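Local coordinates for bacteriophage virulence determinant (PDB 6GGR), which is a Salmonella effector of the PipA family, probably a zinc metalloprotease that cleaves host NF-kappaB transcription factors during infection, at residues 156-160 with 161-165. Residues are numbered along the deposited sequence; the frame is centred on the assembly and turned at random.
Sequences QQFDT and TRSFI
Asp159 is the N-cap of helix 160-173, the helix that carries His166 and His170, zinc-binding residues of this protein, though no zinc is bound to this chain here, and its carboxylate folds back over the first turn toward Arg162. Asp159 OD1 accepts from Arg162 N at 3.2 Å, the donor standing 51° out of the carboxylate plane. A short side chain ending in an acceptor suits this place: chi1 of 73° sets CG between its own backbone N and carbonyl carbon, which brings OD1 to the amide of Arg162. Two waters extend the cap: one donates to OD2 and is also bonded to Thr161 OG1, while the other donates to OD1 and accepts from Arg162 NE in the guanidinium plane. His200 also binds OD2.

Arg162 runs out with CG anti to its backbone N (chi1 -177°), crossing the Phe158 side chain at about a right angle; its CD lies 3.9 Å from Phe158 CD1. The long aliphatic part thus lies obliquely against the ring while the guanidinium reaches Asn192, Ser202 and the ring of Tyr149. Ser163, small enough to fit beside Phe158 CB, gives its backbone N to Asp159 O in the first helical bond (3.0 Å); its OG meets Asp139 and a basic side chain of another protein's chain. One residue on, Phe164 lies alongside Thr160 and faces helix 64-84. Thr160 CG2 covers one face of that ring in a CH-pi contact, 3.8 Å from the Phe164 centroid.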
loop_
_atom_site.group_PDB
_atom_site.type_symbol
_atom_site.label_atom_id
_atom_site.label_comp_id
_atom_site.label_asym_id
_atom_site.label_seq_id
_atom_site.Cartn_x
_atom_site.Cartn_y
_atom_site.Cartn_z
ATOM N N GLN B 156 -1.775 14.466 6.908
ATOM C CA GLN B 156 -0.518 14.360 7.631
ATOM C C GLN B 156 0.388 13.369 6.919
ATOM O O GLN B 156 -0.079 12.343 6.413
ATOM C CB GLN B 156 -0.748 13.896 9.075
ATOM C CG GLN B 156 -1.737 14.739 9.852
ATOM C CD GLN B 156 -1.276 16.168 10.014
ATOM O OE1 GLN B 156 -0.177 16.422 10.506
ATOM N NE2 GLN B 156 -2.107 17.112 9.589
ATOM N N GLN B 157 1.679 13.676 6.882
ATOM C CA GLN B 157 2.649 12.741 6.331
ATOM C C GLN B 157 2.840 11.569 7.279
ATOM O O GLN B 157 2.919 11.746 8.499
ATOM C CB GLN B 157 4.000 13.419 6.109
ATOM C CG GLN B 157 3.995 14.566 5.128
ATOM C CD GLN B 157 5.393 14.920 4.657
ATOM O OE1 GLN B 157 6.356 14.211 4.949
ATOM N NE2 GLN B 157 5.511 16.019 3.923
ATOM N N PHE B 158 2.916 10.366 6.718
ATOM C CA PHE B 158 3.397 9.232 7.493
ATOM C C PHE B 158 4.852 9.462 7.877
ATOM O O PHE B 158 5.657 9.926 7.064
ATOM C CB PHE B 158 3.281 7.938 6.689
ATOM C CG PHE B 158 1.918 7.309 6.721
ATOM C CD1 PHE B 158 1.465 6.670 7.858
ATOM C CD2 PHE B 158 1.110 7.317 5.598
ATOM C CE1 PHE B 158 0.221 6.075 7.889
ATOM C CE2 PHE B 158 -0.137 6.719 5.621
ATOM C CZ PHE B 158 -0.580 6.096 6.773
ATOM N N ASP B 159 5.189 9.146 9.121
ATOM C CA ASP B 159 6.570 9.157 9.578
ATOM C C ASP B 159 6.969 7.748 10.000
ATOM O O ASP B 159 6.136 6.844 10.109
ATOM C CB ASP B 159 6.771 10.154 10.727
ATOM C CG ASP B 159 6.179 9.674 12.043
ATOM O OD1 ASP B 159 5.091 9.057 12.039
ATOM O OD2 ASP B 159 6.816 9.917 13.089
ATOM N N THR B 160 8.269 7.570 10.236
ATOM C CA THR B 160 8.801 6.239 10.521
ATOM C C THR B 160 8.094 5.613 11.716
ATOM O O THR B 160 7.696 4.443 11.675
ATOM C CB THR B 160 10.308 6.330 10.771
ATOM O OG1 THR B 160 10.942 6.923 9.635
ATOM C CG2 THR B 160 10.909 4.950 11.013
ATOM N N THR B 161 7.924 6.380 12.792
ATOM C CA THR B 161 7.323 5.828 14.002
ATOM C C THR B 161 5.935 5.269 13.714
ATOM O O THR B 161 5.657 4.098 14.000
ATOM C CB THR B 161 7.265 6.895 15.092
ATOM O OG1 THR B 161 8.579 7.427 15.302
ATOM C CG2 THR B 161 6.748 6.299 16.402
ATOM N N ARG B 162 5.055 6.086 13.126
ATOM C CA ARG B 162 3.702 5.622 12.830
ATOM C C ARG B 162 3.725 4.411 11.906
ATOM O O ARG B 162 3.013 3.429 12.140
ATOM C CB ARG B 162 2.870 6.747 12.210
ATOM C CG ARG B 162 1.418 6.346 11.954
ATOM C CD ARG B 162 0.539 7.529 11.542
ATOM N NE ARG B 162 0.242 8.436 12.653
ATOM C CZ ARG B 162 -0.739 8.259 13.538
ATOM N NH1 ARG B 162 -1.533 7.201 13.467
ATOM N NH2 ARG B 162 -0.932 9.143 14.506
ATOM N N SER B 163 4.533 4.461 10.847
ATOM C CA SER B 163 4.557 3.355 9.892
ATOM C C SER B 163 5.057 2.076 10.551
ATOM O O SER B 163 4.489 0.996 10.350
ATOM C CB SER B 163 5.430 3.716 8.693
ATOM O OG SER B 163 5.010 4.930 8.099
ATOM N N PHE B 164 6.129 2.179 11.339
ATOM C CA PHE B 164 6.669 1.006 12.021
ATOM C C PHE B 164 5.656 0.428 13.000
ATOM O O PHE B 164 5.422 -0.786 13.027
ATOM C CB PHE B 164 7.967 1.379 12.740
ATOM C CG PHE B 164 9.194 1.274 11.876
ATOM C CD1 PHE B 164 9.247 1.890 10.636
ATOM C CD2 PHE B 164 10.304 0.571 12.315
ATOM C CE1 PHE B 164 10.375 1.793 9.848
ATOM C CE2 PHE B 164 11.436 0.475 11.535
ATOM C CZ PHE B 164 11.474 1.087 10.299
ATOM N N ILE B 165 5.044 1.285 13.818
ATOM C CA ILE B 165 4.086 0.808 14.815
ATOM C C ILE B 165 2.861 0.211 14.133
ATOM O O ILE B 165 2.327 -0.815 14.571
ATOM C CB ILE B 165 3.701 1.954 15.769
ATOM C CG1 ILE B 165 4.919 2.405 16.588
ATOM C CG2 ILE B 165 2.547 1.540 16.687
ATOM C CD1 ILE B 165 5.545 1.316 17.447
HETATM O O HOH W 1 9.210 9.250 13.320
HETATM O O HOH W 2 2.619 10.040 12.005
#